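PDB 4ACK: TSSL from Francisella novicida, which probably forms part of the inner-membrane complex of the type VI secretion system, through which bacteria export effector proteins. Local coordinates for residues Leu11-Thr16 against Phe63-Tyr68; Asn37-Ile42 against Leu91-Arg96; Glu51-Thr56 against Ile115-Cys120. One frame throughout, in Å; residues are numbered along the deposited sequence.

Contact 1 (Leu11-Thr16 against Phe63-Tyr68)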
# COMPACT_ATOMS: atom_id res chain seq x y z
N LEU A 11 2.42 9.29 1.59
CA LEU A 11 3.31 9.91 0.58
C LEU A 11 4.77 9.67 0.82
O LEU A 11 5.50 9.35 -0.10
CB LEU A 11 3.04 11.40 0.47
CG LEU A 11 1.64 11.69 -0.05
CD1 LEU A 11 1.38 13.22 -0.10
CD2 LEU A 11 1.44 11.05 -1.43
N ASP A 12 5.21 9.77 2.07
CA ASP A 12 6.61 9.54 2.34
C ASP A 12 7.05 8.10 2.01
O ASP A 12 8.09 7.89 1.36
CB ASP A 12 7.00 9.95 3.76
CG ASP A 12 8.49 10.25 3.89
OD1 ASP A 12 9.06 10.86 2.96
OD2 ASP A 12 9.08 9.86 4.92
N ILE A 13 6.25 7.13 2.48
CA ILE A 13 6.44 5.73 2.14
C ILE A 13 6.38 5.53 0.64
O ILE A 13 7.22 4.87 0.08
CB ILE A 13 5.42 4.84 2.87
CG1 ILE A 13 5.77 4.86 4.35
CG2 ILE A 13 5.44 3.43 2.30
CD1 ILE A 13 4.58 4.56 5.31
N ILE A 14 5.42 6.11 -0.03
CA ILE A 14 5.43 5.94 -1.45
C ILE A 14 6.86 6.44 -1.99
O ILE A 14 7.62 5.65 -2.57
CB ILE A 14 4.15 6.50 -2.08
CG1 ILE A 14 2.93 5.67 -1.58
CG2 ILE A 14 4.20 6.41 -3.56
CD1 ILE A 14 1.58 6.17 -2.18
N LYS A 15 7.26 7.68 -1.67
CA LYS A 15 8.64 8.19 -1.92
C LYS A 15 9.79 7.20 -1.55
O LYS A 15 10.53 6.77 -2.44
CB LYS A 15 8.80 9.60 -1.25
CG LYS A 15 10.08 10.42 -1.59
CD LYS A 15 10.16 11.77 -0.80
CE LYS A 15 10.67 11.56 0.66
NZ LYS A 15 12.18 11.69 0.78
N THR A 16 9.94 6.82 -0.27
CA THR A 16 10.98 5.84 0.12
C THR A 16 10.96 4.53 -0.74
O THR A 16 12.00 3.85 -0.83
CB THR A 16 10.99 5.45 1.64
OG1 THR A 16 11.25 6.58 2.48
CG2 THR A 16 12.03 4.37 1.92
N PHE A 63 -2.88 -1.71 5.37
CA PHE A 63 -2.55 -2.95 4.61
C PHE A 63 -2.27 -2.69 3.09
O PHE A 63 -1.32 -3.23 2.56
CB PHE A 63 -3.65 -3.98 4.75
CG PHE A 63 -3.34 -5.25 4.04
CD1 PHE A 63 -3.63 -5.39 2.67
CD2 PHE A 63 -2.68 -6.28 4.71
CE1 PHE A 63 -3.31 -6.59 2.00
CE2 PHE A 63 -2.35 -7.50 4.03
CZ PHE A 63 -2.66 -7.64 2.70
N PRO A 64 -3.12 -1.93 2.40
CA PRO A 64 -2.87 -1.74 1.00
C PRO A 64 -1.55 -1.02 0.72
O PRO A 64 -0.99 -1.20 -0.35
CB PRO A 64 -4.03 -0.84 0.54
CG PRO A 64 -5.16 -1.19 1.53
CD PRO A 64 -4.42 -1.38 2.82
N LEU A 65 -1.11 -0.14 1.63
CA LEU A 65 0.14 0.56 1.42
C LEU A 65 1.25 -0.41 1.55
O LEU A 65 2.19 -0.37 0.76
CB LEU A 65 0.31 1.73 2.43
CG LEU A 65 1.66 2.43 2.39
CD1 LEU A 65 1.71 3.12 1.02
CD2 LEU A 65 1.71 3.44 3.57
N LEU A 66 1.18 -1.30 2.52
CA LEU A 66 2.19 -2.37 2.63
C LEU A 66 2.24 -3.33 1.44
O LEU A 66 3.34 -3.83 1.06
CB LEU A 66 1.93 -3.24 3.85
CG LEU A 66 1.79 -2.54 5.20
CD1 LEU A 66 1.67 -3.59 6.31
CD2 LEU A 66 2.93 -1.59 5.49
N ALA A 67 1.06 -3.69 0.94
CA ALA A 67 0.95 -4.54 -0.23
C ALA A 67 1.53 -3.84 -1.47
O ALA A 67 2.15 -4.49 -2.33
CB ALA A 67 -0.50 -4.89 -0.47
N TYR A 68 1.30 -2.53 -1.60
CA TYR A 68 1.89 -1.77 -2.66
C TYR A 68 3.46 -1.82 -2.56
O TYR A 68 4.16 -2.10 -3.56
CB TYR A 68 1.34 -0.36 -2.67
CG TYR A 68 2.21 0.63 -3.44
CD1 TYR A 68 3.31 1.30 -2.82
CD2 TYR A 68 2.03 0.80 -4.80
CE1 TYR A 68 4.17 2.16 -3.56
CE2 TYR A 68 2.85 1.66 -5.56
CZ TYR A 68 3.91 2.35 -4.94
OH TYR A 68 4.66 3.20 -5.73
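Ile-14 and Leu-65 mark the level at which two nearly parallel helical segments, 11-16 and 63-68, run side by side, their axes 10.8 Å apart and inclined by 10°. The spacing is wide enough that the backbones never meet, and the gap is bridged by branched apolar side chains from both helices and one tyrosine.

Leu-65 does most of the bridging. Its chi1 of 174° swings CG away from the backbone N, and the fork extends across the gap, where the two methyls divide the opposing surface between them. Leu-65 CD2 presses on Ile-13 CD1 at 3.5 Å, while Leu-65 CD1 rests on Ile-14 CG1 at 3.8 Å. The CG2 methyl of Ile-13 completes the fit, lying 3.9 Å from Leu-65 CG, where the fork branches.

The near-parallel course is what an antiparallel middle helix gives. Helix 30-52 separates helices 4-20 and 55-79 in sequence and runs antiparallel to both, so the three form an up-down-up helical bundle within the all-helical DotU-family domain. Ile-42 of that middle helix touches Ile-13 from one partner and Leu-66 from the other, closing the triangle.

One turn further on, Tyr-68 reaches over with its phenol. Its side chain meets that of Ile-14 at about a right angle, and the two branches of Ile-14 touch different parts of it: CG2 is 3.9 Å from Tyr-68 OH, and CG1 lies obliquely against the ring, 4.2 Å from Tyr-68 CE1. Asn-130 packs on both Ile-14 and Tyr-68, and Phe-132 adds to the cover of the tyrosine. Every residue that touches across this interface is buried, and no hydrogen bond crosses it.

Contact 2 (Asn37-Ile42 against Leu91-Arg96)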
# COMPACT_ATOMS: atom_id res chain seq x y z
N ASN A 37 13.34 2.58 7.68
CA ASN A 37 12.64 3.84 7.67
C ASN A 37 11.13 3.62 7.45
O ASN A 37 10.31 4.13 8.21
CB ASN A 37 13.15 4.72 6.56
CG ASN A 37 14.15 5.76 7.06
OD1 ASN A 37 15.09 5.45 7.82
ND2 ASN A 37 13.95 7.01 6.63
N ILE A 38 10.80 2.85 6.42
CA ILE A 38 9.43 2.45 6.15
C ILE A 38 8.75 1.89 7.41
O ILE A 38 7.69 2.36 7.79
CB ILE A 38 9.33 1.55 4.91
CG1 ILE A 38 9.39 2.48 3.65
CG2 ILE A 38 8.03 0.70 4.98
CD1 ILE A 38 9.63 1.78 2.32
N ARG A 39 9.41 0.98 8.11
CA ARG A 39 8.83 0.42 9.30
C ARG A 39 8.61 1.41 10.47
O ARG A 39 7.62 1.30 11.22
CB ARG A 39 9.60 -0.80 9.76
CG ARG A 39 9.47 -1.93 8.74
CD ARG A 39 10.46 -3.03 9.00
NE ARG A 39 10.05 -3.84 10.13
CZ ARG A 39 10.68 -3.83 11.30
NH1 ARG A 39 11.74 -3.06 11.47
NH2 ARG A 39 10.23 -4.59 12.29
N LYS A 40 9.53 2.37 10.59
CA LYS A 40 9.37 3.50 11.49
C LYS A 40 8.16 4.35 11.08
O LYS A 40 7.34 4.71 11.93
CB LYS A 40 10.64 4.33 11.56
CG LYS A 40 11.72 3.67 12.40
CD LYS A 40 13.05 4.36 12.21
CE LYS A 40 12.94 5.82 12.61
NZ LYS A 40 13.96 6.63 11.91
N SER A 41 8.05 4.70 9.80
CA SER A 41 6.89 5.40 9.29
C SER A 41 5.54 4.65 9.51
O SER A 41 4.53 5.27 9.82
CB SER A 41 7.10 5.67 7.81
OG SER A 41 7.97 6.75 7.68
N ILE A 42 5.55 3.33 9.39
CA ILE A 42 4.37 2.52 9.63
C ILE A 42 3.96 2.59 11.10
O ILE A 42 2.77 2.78 11.38
CB ILE A 42 4.51 1.04 9.17
CG1 ILE A 42 4.78 0.97 7.66
CG2 ILE A 42 3.28 0.16 9.58
CD1 ILE A 42 3.73 1.62 6.80
N LEU A 91 3.03 -9.25 5.63
CA LEU A 91 3.06 -10.44 6.48
C LEU A 91 3.50 -10.13 7.93
O LEU A 91 2.91 -10.63 8.89
CB LEU A 91 3.98 -11.50 5.86
CG LEU A 91 3.99 -12.91 6.46
CD1 LEU A 91 2.59 -13.54 6.62
CD2 LEU A 91 4.87 -13.83 5.58
N GLU A 92 4.57 -9.33 8.09
CA GLU A 92 5.05 -8.91 9.41
C GLU A 92 3.93 -8.20 10.21
O GLU A 92 3.76 -8.43 11.40
CB GLU A 92 6.22 -7.96 9.22
CG GLU A 92 7.11 -7.81 10.41
CD GLU A 92 8.09 -6.65 10.25
OE1 GLU A 92 8.80 -6.61 9.22
OE2 GLU A 92 8.14 -5.79 11.18
N TYR A 93 3.15 -7.36 9.54
CA TYR A 93 2.20 -6.47 10.20
C TYR A 93 0.78 -6.99 10.35
O TYR A 93 0.08 -6.57 11.28
CB TYR A 93 2.17 -5.15 9.47
CG TYR A 93 3.35 -4.32 9.82
CD1 TYR A 93 3.40 -3.64 11.04
CD2 TYR A 93 4.44 -4.25 8.97
CE1 TYR A 93 4.51 -2.89 11.39
CE2 TYR A 93 5.55 -3.49 9.31
CZ TYR A 93 5.58 -2.83 10.51
OH TYR A 93 6.69 -2.08 10.83
N TYR A 94 0.37 -7.87 9.42
CA TYR A 94 -1.03 -8.24 9.27
C TYR A 94 -1.23 -9.73 9.05
O TYR A 94 -2.33 -10.21 8.79
CB TYR A 94 -1.66 -7.41 8.16
CG TYR A 94 -2.00 -6.03 8.66
CD1 TYR A 94 -2.93 -5.85 9.71
CD2 TYR A 94 -1.33 -4.92 8.15
CE1 TYR A 94 -3.21 -4.57 10.21
CE2 TYR A 94 -1.59 -3.65 8.63
CZ TYR A 94 -2.54 -3.48 9.66
OH TYR A 94 -2.77 -2.20 10.11
N ASP A 95 -0.12 -10.44 9.14
CA ASP A 95 -0.10 -11.87 9.18
C ASP A 95 -0.75 -12.52 7.98
O ASP A 95 -1.36 -13.57 8.11
CB ASP A 95 -0.76 -12.38 10.47
CG ASP A 95 -0.00 -13.56 11.06
OD1 ASP A 95 1.10 -13.31 11.62
OD2 ASP A 95 -0.47 -14.73 10.93
N ARG A 96 -0.65 -11.89 6.82
CA ARG A 96 -1.15 -12.51 5.61
C ARG A 96 -0.31 -12.05 4.44
O ARG A 96 0.44 -11.06 4.55
CB ARG A 96 -2.64 -12.24 5.41
CG ARG A 96 -3.01 -10.77 5.18
CD ARG A 96 -4.51 -10.57 5.36
NE ARG A 96 -5.25 -11.29 4.34
CZ ARG A 96 -6.56 -11.49 4.36
NH1 ARG A 96 -7.30 -11.05 5.36
NH2 ARG A 96 -7.12 -12.16 3.38
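The ring of Tyr-93 receives the CG2 methyl of Ile-42 over one face and the aliphatic stem of Arg-39 at its edge, whereas the guanidinium of Arg-39 offers its own edge to the carboxylate of Glu-92. The methyl sits 3.7 Å above the ring plane, displaced toward the rim on the side of CE1 and CZ. Its line to the centroid, 4.0 Å long, leans 19° from the ring normal, so the pair qualifies as a CH-pi contact. At the phenolic end, Tyr-93 OH comes within 3.4 Å of Arg-39 CB.

These groups join helix 30-52 to the short helix 89-94, which lies against the flank of the helical bundle. Tyr-93 and Ile-42 both also touch Leu-66 of helix 55-79, so the inner side of this contact merges with the apolar interior, while Glu-92 occupies the solvent-facing side.

There the guanidinium takes hold of the carboxylate side-on, in a salt bridge. Arg-39 NE and NH2 both donate to a single oxygen, Glu-92 OE2, at 2.9 Å and 2.7 Å respectively. The NH2 bond is the straighter, at 152° about the hydrogen. OE2 lies in the guanidinium plane, yet the carboxylate is twisted 48° from that plane. NE uses the syn lone pair of OE2, and NH2 arrives on the syn side but tilted out of the carboxylate plane. A bend at chi3 of Arg-39 turns NE toward the acid, which meets it on an extended chain. Glu-92 OE1 has a weak bond from the same NE and a long, weak ion pair with Arg-35.

Contact 3 (Glu51-Thr56 against Ile115-Cys120)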
# COMPACT_ATOMS: atom_id res chain seq x y z
N GLU A 51 -5.69 6.45 17.01
CA GLU A 51 -6.18 7.40 18.01
C GLU A 51 -7.62 7.71 17.62
O GLU A 51 -8.46 7.91 18.49
CB GLU A 51 -5.25 8.61 18.13
CG GLU A 51 -5.61 9.79 19.14
CD GLU A 51 -6.45 9.43 20.42
OE1 GLU A 51 -5.95 8.70 21.31
OE2 GLU A 51 -7.60 9.95 20.56
N LYS A 52 -7.93 7.62 16.32
CA LYS A 52 -9.23 8.00 15.81
C LYS A 52 -10.13 6.87 15.30
O LYS A 52 -11.34 6.99 15.33
CB LYS A 52 -9.07 8.99 14.62
CG LYS A 52 -8.42 10.32 14.99
CD LYS A 52 -8.08 11.12 13.70
CE LYS A 52 -6.61 11.01 13.39
NZ LYS A 52 -6.22 12.01 12.37
N TYR A 53 -9.53 5.79 14.81
CA TYR A 53 -10.25 4.83 13.93
C TYR A 53 -10.25 3.46 14.54
O TYR A 53 -9.36 3.15 15.34
CB TYR A 53 -9.62 4.80 12.53
CG TYR A 53 -9.80 6.11 11.81
CD1 TYR A 53 -11.08 6.69 11.69
CD2 TYR A 53 -8.69 6.81 11.27
CE1 TYR A 53 -11.26 7.94 11.06
CE2 TYR A 53 -8.87 8.04 10.59
CZ TYR A 53 -10.13 8.59 10.51
OH TYR A 53 -10.30 9.80 9.86
N SER A 54 -11.22 2.64 14.18
CA SER A 54 -11.19 1.24 14.66
C SER A 54 -9.99 0.51 14.03
O SER A 54 -9.38 0.96 13.05
CB SER A 54 -12.45 0.48 14.24
OG SER A 54 -12.63 0.57 12.83
N GLU A 55 -9.69 -0.66 14.56
CA GLU A 55 -8.65 -1.51 14.04
C GLU A 55 -8.88 -1.87 12.61
O GLU A 55 -7.92 -1.94 11.83
CB GLU A 55 -8.57 -2.82 14.85
CG GLU A 55 -8.13 -2.61 16.33
CD GLU A 55 -6.96 -3.51 16.69
OE1 GLU A 55 -6.16 -3.84 15.76
OE2 GLU A 55 -6.85 -3.88 17.88
N THR A 56 -10.14 -2.15 12.25
CA THR A 56 -10.46 -2.56 10.86
C THR A 56 -10.16 -1.42 9.88
O THR A 56 -9.48 -1.61 8.85
CB THR A 56 -11.95 -2.99 10.72
OG1 THR A 56 -12.18 -4.10 11.57
CG2 THR A 56 -12.33 -3.36 9.28
N ILE A 115 -19.62 4.17 4.83
CA ILE A 115 -19.23 4.44 6.21
C ILE A 115 -17.79 4.95 6.47
O ILE A 115 -17.48 5.38 7.58
CB ILE A 115 -19.50 3.22 7.16
CG1 ILE A 115 -19.00 1.91 6.56
CG2 ILE A 115 -21.01 3.15 7.55
CD1 ILE A 115 -19.03 0.72 7.53
N TYR A 116 -16.92 4.94 5.46
CA TYR A 116 -15.49 5.01 5.75
C TYR A 116 -14.92 6.40 5.65
O TYR A 116 -15.38 7.17 4.83
CB TYR A 116 -14.76 4.08 4.79
CG TYR A 116 -15.13 2.65 5.02
CD1 TYR A 116 -14.48 1.91 6.02
CD2 TYR A 116 -16.13 2.04 4.28
CE1 TYR A 116 -14.84 0.57 6.24
CE2 TYR A 116 -16.47 0.70 4.48
CZ TYR A 116 -15.82 -0.02 5.43
OH TYR A 116 -16.18 -1.31 5.60
N PRO A 117 -13.88 6.72 6.44
CA PRO A 117 -13.29 8.04 6.29
C PRO A 117 -12.66 8.21 4.92
O PRO A 117 -12.28 7.23 4.29
CB PRO A 117 -12.19 8.06 7.33
CG PRO A 117 -11.98 6.61 7.73
CD PRO A 117 -13.31 5.97 7.56
N GLN A 118 -12.51 9.46 4.49
CA GLN A 118 -12.01 9.78 3.15
C GLN A 118 -10.59 9.24 2.89
O GLN A 118 -10.28 8.86 1.79
CB GLN A 118 -11.99 11.30 2.95
CG GLN A 118 -11.84 11.68 1.50
CD GLN A 118 -13.14 11.43 0.70
OE1 GLN A 118 -14.09 10.74 1.16
NE2 GLN A 118 -13.18 12.00 -0.48
N ILE A 119 -9.76 9.22 3.92
CA ILE A 119 -8.42 8.64 3.82
C ILE A 119 -8.37 7.14 3.28
O ILE A 119 -7.36 6.72 2.65
CB ILE A 119 -7.63 8.80 5.13
CG1 ILE A 119 -6.17 8.37 4.91
CG2 ILE A 119 -8.29 8.05 6.33
CD1 ILE A 119 -5.19 8.79 5.98
N CYS A 120 -9.43 6.35 3.56
CA CYS A 120 -9.53 4.96 2.98
C CYS A 120 -9.48 5.00 1.47
O CYS A 120 -8.65 4.32 0.88
CB CYS A 120 -10.82 4.25 3.43
SG CYS A 120 -10.73 3.84 5.16
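Tyr-53 and Pro-117 meet where two junctions in the chain come together: the tyrosine lies in the short link between helices 30-52 and 55-79, and the proline directly precedes helix 118-129. With CG anti to the carbonyl carbon (chi1 -66°), the tyrosine ring is carried over to the opposite segment, where the two side chains pass each other pointing in opposite directions. Pro-117 CG lies over one face of the ring, 4.0 Å from its centroid and 27° off the normal, a CH-pi contact biased toward the CE1 side, Tyr-53 CE1 being 3.7 Å from Pro-117 CG. The neighbouring methylene, Pro-117 CB, sits 3.6 Å from Tyr-53 OH. On the other face, Lys-52 CB stands 3.9 Å above the ring centre, so the aromatic plate is held between a proline ring and the base of a lysine side chain.

Ile-119 adds a lighter touch, its CG2 methyl standing obliquely 4.3 Å from Tyr-53 CE2. The same isoleucine packs on Ile-7 and Ile-10 of helix 4-20 and on Ile-61 of helix 55-79, leading inward. Ser-54 is the N-cap residue of helix 55-79; its OG makes a weak bond to Val-57 N.

No hydrogen bond joins the two segments. The hydroxyl of Tyr-53 is instead hydrogen-bonded to Asp-3, which also forms a salt bridge with Lys-52 NZ, itself shared with Glu-6; that positive charge would probably favour the ionised aspartate. The tyrosine thus works at both ends, its ring gripping proline by dispersion while its oxygen ties the link to the N-terminal residues.

Overall arrangement
The centre of contact 1 is about 4 Å from that of the chain, and the contact is wholly buried, with no hydrogen bond across it; contact 2, centred about 11 Å out, and contact 3, centred about 16 Å out, are partly buried and mix aromatic faces with polar ends. Contacts 1 and 2 touch directly, among other places where Ile-13 and Leu-66 meet Ile-42, so the bundle core continues into the flank. Contact 3 touches neither, but shares helix 55-79 with contact 1 and helix 30-52 with contact 2. In contact 2 the charged pair spans the segments themselves, whereas the polar partner of contact 3 comes from the N-terminal residues.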